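Local coordinates for protein adenylyl-sulfate kinase 1, chloroplastic (Arabidopsis thaliana, PDB 3UIE) that phosphorylates adenosine 5'-phosphosulfate with ATP to make 3'-phosphoadenylyl sulfate, the activated sulfate that plants need for glucosinolate production, reproduction and viability, at residues 27-32 / 104-109; 57-62 / 88-93; 126-131 / 161-166. All blocks are in the same frame, centred on the assembly; numbering follows the deposited sequence.

Contact 1. Residues 27-32 / 104-109. With ADX (adenosine-5'-phosphosulfate), chain D.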
loop_
_atom_site.group_PDB
_atom_site.type_symbol
_atom_site.label_atom_id
_atom_site.label_comp_id
_atom_site.label_asym_id
_atom_site.label_seq_id
_atom_site.Cartn_x
_atom_site.Cartn_y
_atom_site.Cartn_z
ATOM N N VAL A 27 0.591 -11.741 4.278
ATOM C CA VAL A 27 -0.101 -10.821 5.168
ATOM C C VAL A 27 -0.245 -11.484 6.530
ATOM O O VAL A 27 -0.797 -12.576 6.616
ATOM C CB VAL A 27 -1.510 -10.515 4.643
ATOM C CG1 VAL A 27 -2.242 -9.608 5.623
ATOM C CG2 VAL A 27 -1.430 -9.884 3.235
ATOM N N ILE A 28 0.261 -10.832 7.577
ATOM C CA ILE A 28 0.073 -11.298 8.950
ATOM C C ILE A 28 -1.000 -10.400 9.533
ATOM O O ILE A 28 -0.753 -9.239 9.828
ATOM C CB ILE A 28 1.360 -11.175 9.793
ATOM C CG1 ILE A 28 2.571 -11.770 9.068
ATOM C CG2 ILE A 28 1.184 -11.824 11.167
ATOM C CD1 ILE A 28 2.372 -13.134 8.494
ATOM N N TRP A 29 -2.206 -10.934 9.666
ATOM C CA TRP A 29 -3.351 -10.129 10.067
ATOM C C TRP A 29 -3.582 -10.264 11.570
ATOM O O TRP A 29 -4.083 -11.299 12.036
ATOM C CB TRP A 29 -4.615 -10.534 9.266
ATOM C CG TRP A 29 -5.724 -9.573 9.508
ATOM C CD1 TRP A 29 -6.541 -9.520 10.610
ATOM C CD2 TRP A 29 -6.083 -8.457 8.688
ATOM N NE1 TRP A 29 -7.407 -8.455 10.507
ATOM C CE2 TRP A 29 -7.146 -7.789 9.345
ATOM C CE3 TRP A 29 -5.631 -7.974 7.454
ATOM C CZ2 TRP A 29 -7.753 -6.658 8.801
ATOM C CZ3 TRP A 29 -6.237 -6.847 6.925
ATOM C CH2 TRP A 29 -7.286 -6.203 7.600
ATOM N N VAL A 30 -3.206 -9.230 12.324
ATOM C CA VAL A 30 -3.322 -9.256 13.790
ATOM C C VAL A 30 -4.590 -8.541 14.259
ATOM O O VAL A 30 -4.730 -7.318 14.085
ATOM C CB VAL A 30 -2.090 -8.593 14.461
ATOM C CG1 VAL A 30 -2.137 -8.793 15.978
ATOM C CG2 VAL A 30 -0.808 -9.164 13.896
ATOM N N THR A 31 -5.504 -9.309 14.845
ATOM C CA THR A 31 -6.798 -8.797 15.286
ATOM C C THR A 31 -7.013 -9.000 16.798
ATOM O O THR A 31 -6.449 -9.901 17.409
ATOM C CB THR A 31 -7.942 -9.464 14.479
ATOM O OG1 THR A 31 -9.209 -8.978 14.933
ATOM C CG2 THR A 31 -7.902 -10.990 14.645
ATOM N N GLY A 32 -7.805 -8.131 17.413
ATOM C CA GLY A 32 -8.092 -8.282 18.828
ATOM C C GLY A 32 -8.647 -6.992 19.383
ATOM O O GLY A 32 -8.570 -5.948 18.731
ATOM N N LEU A 104 -5.006 -4.146 13.372
ATOM C CA LEU A 104 -6.244 -3.380 13.434
ATOM C C LEU A 104 -7.184 -4.167 14.321
ATOM O O LEU A 104 -7.143 -5.397 14.309
ATOM C CB LEU A 104 -6.889 -3.337 12.051
ATOM C CG LEU A 104 -6.760 -2.259 10.989
ATOM C CD1 LEU A 104 -5.362 -2.222 10.395
ATOM C CD2 LEU A 104 -7.788 -2.558 9.908
ATOM N N ILE A 105 -8.042 -3.481 15.075
ATOM C CA ILE A 105 -9.050 -4.192 15.868
ATOM C C ILE A 105 -9.826 -5.157 14.978
ATOM O O ILE A 105 -10.036 -6.314 15.338
ATOM C CB ILE A 105 -10.020 -3.223 16.589
ATOM C CG1 ILE A 105 -9.254 -2.373 17.603
ATOM C CG2 ILE A 105 -11.144 -4.007 17.290
ATOM C CD1 ILE A 105 -10.113 -1.322 18.308
ATOM N N SER A 106 -10.225 -4.668 13.805
ATOM C CA SER A 106 -10.949 -5.460 12.794
ATOM C C SER A 106 -11.957 -6.428 13.407
ATOM O O SER A 106 -11.802 -7.641 13.309
ATOM C CB SER A 106 -9.974 -6.190 11.856
ATOM O OG SER A 106 -8.935 -6.843 12.568
ATOM N N PRO A 107 -13.001 -5.883 14.050
ATOM C CA PRO A 107 -13.879 -6.675 14.922
ATOM C C PRO A 107 -14.805 -7.650 14.195
ATOM O O PRO A 107 -15.242 -8.605 14.807
ATOM C CB PRO A 107 -14.701 -5.599 15.649
ATOM C CG PRO A 107 -14.733 -4.455 14.682
ATOM C CD PRO A 107 -13.384 -4.461 14.014
ATOM N N TYR A 108 -15.094 -7.414 12.920
ATOM C CA TYR A 108 -16.112 -8.183 12.211
ATOM C C TYR A 108 -15.516 -9.344 11.418
ATOM O O TYR A 108 -14.630 -9.177 10.578
ATOM C CB TYR A 108 -16.922 -7.261 11.295
ATOM C CG TYR A 108 -17.426 -6.010 11.989
ATOM C CD1 TYR A 108 -17.889 -6.050 13.304
ATOM C CD2 TYR A 108 -17.427 -4.790 11.336
ATOM C CE1 TYR A 108 -18.351 -4.894 13.935
ATOM C CE2 TYR A 108 -17.877 -3.639 11.954
ATOM C CZ TYR A 108 -18.336 -3.692 13.250
ATOM O OH TYR A 108 -18.781 -2.530 13.843
ATOM N N ARG A 109 -16.034 -10.528 11.698
ATOM C CA ARG A 109 -15.555 -11.775 11.127
ATOM C C ARG A 109 -15.695 -11.756 9.604
ATOM O O ARG A 109 -14.771 -12.114 8.873
ATOM C CB ARG A 109 -16.391 -12.912 11.750
ATOM C CG ARG A 109 -15.896 -14.317 11.556
ATOM C CD ARG A 109 -16.758 -15.298 12.392
ATOM N NE ARG A 109 -16.449 -15.203 13.812
ATOM C CZ ARG A 109 -17.346 -15.079 14.790
ATOM N NH1 ARG A 109 -18.640 -15.032 14.530
ATOM N NH2 ARG A 109 -16.939 -15.007 16.044
HETATM S SB ADX D . -11.200 -0.905 13.407
HETATM O O1B ADX D . -11.697 -0.045 12.370
HETATM O O2B ADX D . -12.352 -1.474 14.144
HETATM O O3B ADX D . -10.412 -2.025 12.854
HETATM P PA ADX D . -8.883 0.405 14.204
HETATM O O1A ADX D . -8.675 0.903 12.798
HETATM O O2A ADX D . -7.827 -0.610 14.613
HETATM O O3A ADX D . -10.372 -0.131 14.403
HETATM O "O5'" ADX D . -8.796 1.663 15.151
HETATM C "C5'" ADX D . -8.688 1.482 16.530
HETATM C "C4'" ADX D . -8.093 2.570 17.261
HETATM O "O4'" ADX D . -8.937 3.713 17.169
HETATM C "C3'" ADX D . -8.001 2.193 18.695
HETATM O "O3'" ADX D . -6.672 2.300 19.097
HETATM C "C2'" ADX D . -8.713 3.172 19.410
HETATM O "O2'" ADX D . -7.753 3.888 20.112
HETATM C "C1'" ADX D . -9.326 4.111 18.448
HETATM N N9 ADX D . -10.750 4.217 18.622
HETATM C C8 ADX D . -11.463 5.368 18.640
HETATM N N7 ADX D . -12.770 5.068 18.740
HETATM C C5 ADX D . -12.887 3.724 18.786
HETATM C C6 ADX D . -13.977 2.838 18.894
HETATM N N6 ADX D . -15.308 3.351 18.961
HETATM N N1 ADX D . -13.759 1.499 18.928
HETATM C C2 ADX D . -12.508 1.014 18.853
HETATM N N3 ADX D . -11.440 1.838 18.747
HETATM C C4 ADX D . -11.598 3.180 18.708
#

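Contact 2. Residues 57-62 / 88-93. With ADX (adenosine-5'-phosphosulfate), chain D.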
loop_
_atom_site.group_PDB
_atom_site.type_symbol
_atom_site.label_atom_id
_atom_site.label_comp_id
_atom_site.label_asym_id
_atom_site.label_seq_id
_atom_site.Cartn_x
_atom_site.Cartn_y
_atom_site.Cartn_z
ATOM N N TYR A 57 6.584 -4.694 6.862
ATOM C CA TYR A 57 6.019 -3.354 6.975
ATOM C C TYR A 57 4.700 -3.450 7.733
ATOM O O TYR A 57 3.863 -4.274 7.397
ATOM C CB TYR A 57 5.801 -2.721 5.603
ATOM C CG TYR A 57 5.523 -1.249 5.768
ATOM C CD1 TYR A 57 6.548 -0.365 6.099
ATOM C CD2 TYR A 57 4.232 -0.754 5.655
ATOM C CE1 TYR A 57 6.286 0.992 6.288
ATOM C CE2 TYR A 57 3.960 0.584 5.848
ATOM C CZ TYR A 57 4.988 1.452 6.155
ATOM O OH TYR A 57 4.705 2.782 6.345
ATOM N N ILE A 58 4.509 -2.587 8.730
ATOM C CA ILE A 58 3.320 -2.634 9.576
ATOM C C ILE A 58 2.259 -1.647 9.114
ATOM O O ILE A 58 2.530 -0.457 8.989
ATOM C CB ILE A 58 3.678 -2.305 11.048
ATOM C CG1 ILE A 58 4.666 -3.333 11.601
ATOM C CG2 ILE A 58 2.418 -2.273 11.935
ATOM C CD1 ILE A 58 5.210 -2.973 12.988
ATOM N N LEU A 59 1.062 -2.153 8.842
ATOM C CA LEU A 59 -0.103 -1.311 8.625
ATOM C C LEU A 59 -0.923 -1.285 9.906
ATOM O O LEU A 59 -1.706 -2.195 10.166
ATOM C CB LEU A 59 -0.966 -1.866 7.485
ATOM C CG LEU A 59 -0.296 -1.995 6.121
ATOM C CD1 LEU A 59 -1.257 -2.611 5.096
ATOM C CD2 LEU A 59 0.214 -0.625 5.660
ATOM N N ASP A 60 -0.757 -0.235 10.695
ATOM C CA ASP A 60 -1.459 -0.141 11.966
ATOM C C ASP A 60 -2.717 0.702 11.833
ATOM O O ASP A 60 -2.701 1.795 11.245
ATOM C CB ASP A 60 -0.539 0.442 13.027
ATOM C CG ASP A 60 -1.164 0.411 14.409
ATOM O OD1 ASP A 60 -1.097 -0.651 15.054
ATOM O OD2 ASP A 60 -1.727 1.436 14.829
ATOM N N GLY A 61 -3.817 0.188 12.370
ATOM C CA GLY A 61 -5.097 0.857 12.249
ATOM C C GLY A 61 -5.030 2.323 12.611
ATOM O O GLY A 61 -5.529 3.172 11.882
ATOM N N ASP A 62 -4.406 2.640 13.738
ATOM C CA ASP A 62 -4.304 4.041 14.132
ATOM C C ASP A 62 -3.556 4.860 13.066
ATOM O O ASP A 62 -4.059 5.887 12.589
ATOM C CB ASP A 62 -3.635 4.177 15.503
ATOM C CG ASP A 62 -3.750 5.582 16.074
ATOM O OD1 ASP A 62 -4.821 6.209 15.911
ATOM O OD2 ASP A 62 -2.768 6.060 16.682
ATOM N N GLU A 88 -6.808 -4.699 1.071
ATOM C CA GLU A 88 -6.337 -4.470 -0.294
ATOM C C GLU A 88 -4.898 -3.955 -0.317
ATOM O O GLU A 88 -4.091 -4.359 -1.156
ATOM C CB GLU A 88 -7.277 -3.517 -1.043
ATOM C CG GLU A 88 -8.671 -4.135 -1.355
ATOM C CD GLU A 88 -8.692 -5.057 -2.584
ATOM O OE1 GLU A 88 -7.624 -5.479 -3.097
ATOM O OE2 GLU A 88 -9.807 -5.371 -3.053
ATOM N N VAL A 89 -4.570 -3.067 0.606
ATOM C CA VAL A 89 -3.199 -2.559 0.655
ATOM C C VAL A 89 -2.224 -3.648 1.099
ATOM O O VAL A 89 -1.130 -3.783 0.549
ATOM C CB VAL A 89 -3.094 -1.334 1.554
ATOM C CG1 VAL A 89 -1.623 -0.926 1.724
ATOM C CG2 VAL A 89 -3.904 -0.181 0.933
ATOM N N ALA A 90 -2.635 -4.445 2.085
ATOM C CA ALA A 90 -1.825 -5.574 2.534
ATOM C C ALA A 90 -1.540 -6.534 1.378
ATOM O O ALA A 90 -0.450 -7.083 1.259
ATOM C CB ALA A 90 -2.528 -6.304 3.670
ATOM N N LYS A 91 -2.535 -6.743 0.528
ATOM C CA LYS A 91 -2.368 -7.604 -0.624
ATOM C C LYS A 91 -1.310 -7.043 -1.572
ATOM O O LYS A 91 -0.509 -7.789 -2.126
ATOM C CB LYS A 91 -3.702 -7.766 -1.351
ATOM C CG LYS A 91 -3.582 -8.479 -2.676
ATOM C CD LYS A 91 -4.946 -8.744 -3.249
ATOM C CE LYS A 91 -4.859 -9.482 -4.565
ATOM N NZ LYS A 91 -6.218 -9.794 -5.085
ATOM N N LEU A 92 -1.311 -5.723 -1.766
ATOM C CA LEU A 92 -0.297 -5.091 -2.612
ATOM C C LEU A 92 1.105 -5.273 -2.012
ATOM O O LEU A 92 2.066 -5.578 -2.732
ATOM C CB LEU A 92 -0.600 -3.600 -2.808
ATOM C CG LEU A 92 -1.940 -3.267 -3.465
ATOM C CD1 LEU A 92 -2.202 -1.763 -3.417
ATOM C CD2 LEU A 92 -1.989 -3.781 -4.905
ATOM N N PHE A 93 1.227 -5.098 -0.700
ATOM C CA PHE A 93 2.522 -5.317 -0.059
ATOM C C PHE A 93 3.009 -6.757 -0.181
ATOM O O PHE A 93 4.198 -7.008 -0.410
ATOM C CB PHE A 93 2.500 -4.895 1.412
ATOM C CG PHE A 93 2.803 -3.433 1.616
ATOM C CD1 PHE A 93 4.108 -2.998 1.767
ATOM C CD2 PHE A 93 1.788 -2.497 1.636
ATOM C CE1 PHE A 93 4.395 -1.653 1.951
ATOM C CE2 PHE A 93 2.068 -1.143 1.828
ATOM C CZ PHE A 93 3.377 -0.727 1.987
HETATM S SB ADX D . -11.200 -0.905 13.407
HETATM O O1B ADX D . -11.697 -0.045 12.370
HETATM O O2B ADX D . -12.352 -1.474 14.144
HETATM O O3B ADX D . -10.412 -2.025 12.854
HETATM P PA ADX D . -8.883 0.405 14.204
HETATM O O1A ADX D . -8.675 0.903 12.798
HETATM O O2A ADX D . -7.827 -0.610 14.613
HETATM O O3A ADX D . -10.372 -0.131 14.403
HETATM O "O5'" ADX D . -8.796 1.663 15.151
HETATM C "C5'" ADX D . -8.688 1.482 16.530
HETATM C "C4'" ADX D . -8.093 2.570 17.261
HETATM O "O4'" ADX D . -8.937 3.713 17.169
HETATM C "C3'" ADX D . -8.001 2.193 18.695
HETATM O "O3'" ADX D . -6.672 2.300 19.097
HETATM C "C2'" ADX D . -8.713 3.172 19.410
HETATM O "O2'" ADX D . -7.753 3.888 20.112
HETATM C "C1'" ADX D . -9.326 4.111 18.448
HETATM N N9 ADX D . -10.750 4.217 18.622
HETATM C C8 ADX D . -11.463 5.368 18.640
HETATM N N7 ADX D . -12.770 5.068 18.740
HETATM C C5 ADX D . -12.887 3.724 18.786
HETATM C C6 ADX D . -13.977 2.838 18.894
HETATM N N6 ADX D . -15.308 3.351 18.961
HETATM N N1 ADX D . -13.759 1.499 18.928
HETATM C C2 ADX D . -12.508 1.014 18.853
HETATM N N3 ADX D . -11.440 1.838 18.747
HETATM C C4 ADX D . -11.598 3.180 18.708
#

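Contact 3. Residues 126-131 / 161-166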
loop_
_atom_site.group_PDB
_atom_site.type_symbol
_atom_site.label_atom_id
_atom_site.label_comp_id
_atom_site.label_asym_id
_atom_site.label_seq_id
_atom_site.Cartn_x
_atom_site.Cartn_y
_atom_site.Cartn_z
ATOM N N GLU A 126 -3.864 -15.320 9.964
ATOM C CA GLU A 126 -4.688 -14.596 10.926
ATOM C C GLU A 126 -4.186 -14.865 12.337
ATOM O O GLU A 126 -4.124 -16.010 12.777
ATOM C CB GLU A 126 -6.148 -15.022 10.772
ATOM C CG GLU A 126 -7.150 -14.158 11.510
ATOM C CD GLU A 126 -8.578 -14.502 11.131
ATOM O OE1 GLU A 126 -8.785 -15.580 10.537
ATOM O OE2 GLU A 126 -9.490 -13.690 11.414
ATOM N N VAL A 127 -3.845 -13.798 13.045
ATOM C CA VAL A 127 -3.253 -13.885 14.369
ATOM C C VAL A 127 -4.197 -13.240 15.380
ATOM O O VAL A 127 -4.487 -12.054 15.278
ATOM C CB VAL A 127 -1.877 -13.171 14.397
ATOM C CG1 VAL A 127 -1.288 -13.181 15.796
ATOM C CG2 VAL A 127 -0.927 -13.827 13.398
ATOM N N PHE A 128 -4.713 -14.036 16.324
ATOM C CA PHE A 128 -5.693 -13.544 17.289
ATOM C C PHE A 128 -4.994 -13.226 18.602
ATOM O O PHE A 128 -4.381 -14.105 19.215
ATOM C CB PHE A 128 -6.780 -14.616 17.523
ATOM C CG PHE A 128 -7.857 -14.219 18.510
ATOM C CD1 PHE A 128 -8.265 -12.900 18.650
ATOM C CD2 PHE A 128 -8.466 -15.187 19.303
ATOM C CE1 PHE A 128 -9.261 -12.557 19.556
ATOM C CE2 PHE A 128 -9.455 -14.846 20.217
ATOM C CZ PHE A 128 -9.853 -13.525 20.345
ATOM N N MET A 129 -5.090 -11.970 19.039
ATOM C CA MET A 129 -4.648 -11.607 20.375
ATOM C C MET A 129 -5.756 -11.979 21.364
ATOM O O MET A 129 -6.662 -11.185 21.645
ATOM C CB MET A 129 -4.324 -10.118 20.462
ATOM C CG MET A 129 -3.278 -9.635 19.426
ATOM S SD MET A 129 -1.783 -10.662 19.378
ATOM C CE MET A 129 -1.040 -10.242 20.955
ATOM N N ASP A 130 -5.678 -13.199 21.879
ATOM C CA ASP A 130 -6.731 -13.778 22.702
ATOM C C ASP A 130 -6.615 -13.292 24.149
ATOM O O ASP A 130 -6.269 -14.058 25.039
ATOM C CB ASP A 130 -6.614 -15.304 22.637
ATOM C CG ASP A 130 -7.777 -16.020 23.308
ATOM O OD1 ASP A 130 -8.792 -15.367 23.643
ATOM O OD2 ASP A 130 -7.663 -17.250 23.488
ATOM N N VAL A 131 -6.912 -12.016 24.362
ATOM C CA VAL A 131 -6.821 -11.393 25.667
ATOM C C VAL A 131 -8.212 -10.916 26.050
ATOM O O VAL A 131 -8.822 -10.137 25.327
ATOM C CB VAL A 131 -5.861 -10.185 25.629
ATOM C CG1 VAL A 131 -5.723 -9.556 27.015
ATOM C CG2 VAL A 131 -4.499 -10.618 25.083
ATOM N N ASP A 161 -20.200 -2.254 20.991
ATOM C CA ASP A 161 -20.118 -2.770 19.628
ATOM C C ASP A 161 -19.440 -4.132 19.695
ATOM O O ASP A 161 -18.562 -4.349 20.529
ATOM C CB ASP A 161 -19.335 -1.816 18.726
ATOM C CG ASP A 161 -19.662 -2.005 17.250
ATOM O OD1 ASP A 161 -20.851 -1.905 16.877
ATOM O OD2 ASP A 161 -18.731 -2.265 16.461
ATOM N N PRO A 162 -19.867 -5.073 18.844
ATOM C CA PRO A 162 -19.357 -6.435 19.039
ATOM C C PRO A 162 -17.928 -6.643 18.541
ATOM O O PRO A 162 -17.506 -6.012 17.572
ATOM C CB PRO A 162 -20.339 -7.295 18.232
ATOM C CG PRO A 162 -20.904 -6.372 17.208
ATOM C CD PRO A 162 -20.950 -5.012 17.848
ATOM N N TYR A 163 -17.180 -7.495 19.233
ATOM C CA TYR A 163 -15.953 -8.035 18.674
ATOM C C TYR A 163 -16.217 -9.502 18.393
ATOM O O TYR A 163 -16.656 -10.233 19.284
ATOM C CB TYR A 163 -14.736 -7.900 19.610
ATOM C CG TYR A 163 -13.512 -8.538 18.972
ATOM C CD1 TYR A 163 -12.755 -7.845 18.029
ATOM C CD2 TYR A 163 -13.157 -9.847 19.262
ATOM C CE1 TYR A 163 -11.658 -8.438 17.409
ATOM C CE2 TYR A 163 -12.069 -10.442 18.657
ATOM C CZ TYR A 163 -11.329 -9.740 17.723
ATOM O OH TYR A 163 -10.254 -10.344 17.110
ATOM N N GLU A 164 -15.965 -9.923 17.154
ATOM C CA GLU A 164 -16.183 -11.303 16.737
ATOM C C GLU A 164 -14.861 -12.049 16.574
ATOM O O GLU A 164 -14.150 -11.844 15.596
ATOM C CB GLU A 164 -16.988 -11.326 15.433
ATOM C CG GLU A 164 -18.331 -10.603 15.563
ATOM C CD GLU A 164 -19.108 -10.527 14.259
ATOM O OE1 GLU A 164 -18.482 -10.575 13.183
ATOM O OE2 GLU A 164 -20.351 -10.418 14.312
ATOM N N PRO A 165 -14.514 -12.912 17.547
ATOM C CA PRO A 165 -13.224 -13.597 17.429
ATOM C C PRO A 165 -13.146 -14.529 16.217
ATOM O O PRO A 165 -14.162 -15.034 15.744
ATOM C CB PRO A 165 -13.139 -14.400 18.732
ATOM C CG PRO A 165 -14.547 -14.599 19.131
ATOM C CD PRO A 165 -15.247 -13.328 18.752
ATOM N N PRO A 166 -11.929 -14.750 15.710
ATOM C CA PRO A 166 -11.736 -15.676 14.597
ATOM C C PRO A 166 -12.124 -17.085 15.028
ATOM O O PRO A 166 -11.882 -17.460 16.167
ATOM C CB PRO A 166 -10.228 -15.609 14.339
ATOM C CG PRO A 166 -9.799 -14.300 14.911
ATOM C CD PRO A 166 -10.674 -14.092 16.114
#

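Contact 1. Residues 27-32 / 104-109
The amide of L104 donates to the carbonyl O of V30, N to O 3.3 Å, and this backbone bond joins strand 26-31 to the loop that follows strand 99-103, with the CA atoms of G32 and I105 5.1 Å apart. In this P-loop kinase fold the two segments diverge at the C-terminal edge of the parallel sheet: G32 opens the ATP-binding loop, while 104-107 turn to the sulfonucleotide. Two CA-H...O contacts continue the approach, from T31 CA to L104 O and from I105 CA to G32 O.

The side chains gather round S106, by similarity the site of a phosphoserine intermediate. From one side comes W29: with CG anti to the backbone N (chi1 -171°), its indole extends out from the strand toward the loop and NE1 donates to S106 OG at 3.0 Å, the oxygen sitting 17° out of the ring plane. S106 OG in turn donates to L104 O within its own loop, approaching from above the carbonyl plane at 2.9 Å, so indole and carbonyl together fix the rotation of the hydroxymethyl group. The hydroxyl of T31 is used likewise: OG1 gives its proton to I105 O, 2.8 Å away, and is also bonded to Y163 OH. Farther along the indole, CZ2 of W29 meets CD2 of L104 in an apolar contact.

Held in this way, the loop offers successive amides to the bound adenosine-5'-phosphosulfate. I105 N donates to the phosphate oxygen ADX O2A, while R65, R79, N82 and K142 supply further bonds to the ligand. The neighbouring amide, S106 N, turns to the sulfate and donates to ADX O3B at 2.8 Å with an N-H...O angle of 154°.

Contact 2. Residues 57-62 / 88-93
Helix 76-95 lies against strand 56-60, the outermost of the parallel sheet within this chain, a helix-on-sheet layer of the P-loop kinase fold; the axes of strand 57-60 and helix 88-93 pass 10.1 Å apart and run antiparallel at 177°. L59 lies at the middle of the contact. A chi1 of -59° puts its CG beside the backbone N, and the branch there gives CD1 to V89 CG1 at 3.8 Å and to the backbone N and CB of A90, while CD2 meets F93 CE2 at 4.3 Å. One helical turn beyond V89, F93 meets Y57, two residues before L59 on the strand: the rings, planes 5° from parallel, barely overlap, with centroids 5.2 Å apart and Y57 CD2 nearest F93 CZ. Beyond L59, D60 N-caps helix 61-64, G61 lines the adenosine-5'-phosphosulfate pocket and D62 binds substrate.

Across the dimer, F93 stacks on F93 and V89 packs on V89 of the second subunit, whose D95 bonds to Y57 OH. Since the touching side-chain atoms are carbons and the residues are buried, cohesion probably comes from dispersion and exclusion of water, with the phenol's polar end satisfied across the subunit boundary.

Contact 3. Residues 126-131 / 161-166
Aromatic packing dominates where F128, on strand 124-129, meets the proline-rich segment 161-166. P166 lays its CD over one face of the F128 ring in a CH-pi contact, 3.8 Å from the centroid and 17° off the ring normal. A first torsion of 180° sets CG of F128 opposite the amide nitrogen and leans the ring outward and forward along the strand; the opposite face is backed by CA of D130, the centre of an inverse gamma turn.

Van der Waals contacts at the far end of the ring complete the grip. F128 CZ touches P165 CB at 3.8 Å, the two side chains lying side by side, whereas Y163 slides past F128 in the opposite direction, with CE2 3.6 Å and OH 3.4 Å from F128 CE1. The hydroxyl's polar partner is T31, and Y163 also lies against G32 of the ATP-binding loop and near I105 of the substrate site, so the loop packed on F128 borders the active site.

Charge enters through E126. Its extended side chain crosses P166, with OE2 3.6 Å from P166 CG, and its carboxylate forms salt bridges to R112 and R116, which would be expected to favour the ionised form.

Segment 161-166 thus touches strand 124-129, flanked in the sheet by strands 26-31 and 171-173, and is also bonded to helix 109-117, whose R112 binds the E126 carboxylate and E164 O.

One parallel sheet supplies a strand to each contact, and the active site forms where its loops emerge. Contacts 1 and 2 have centres about 11 Å apart and both touch the bound adenosine-5'-phosphosulfate; CD1 of L104 packs on G61 N at 3.5 Å, bringing two linings of that pocket together. Contact 3, centred about 7 Å from contact 1, adjoins it through neighbouring strands, with W29 O 2.7 Å from V127 N, and through Y163, whose side chain lies about 7 Å from the ligand at the nearest atoms. Contacts 2 and 3 do not touch: their centres are about 18 Å apart, on opposite sides of the chain's centre, with contact 2 facing the dimer partner.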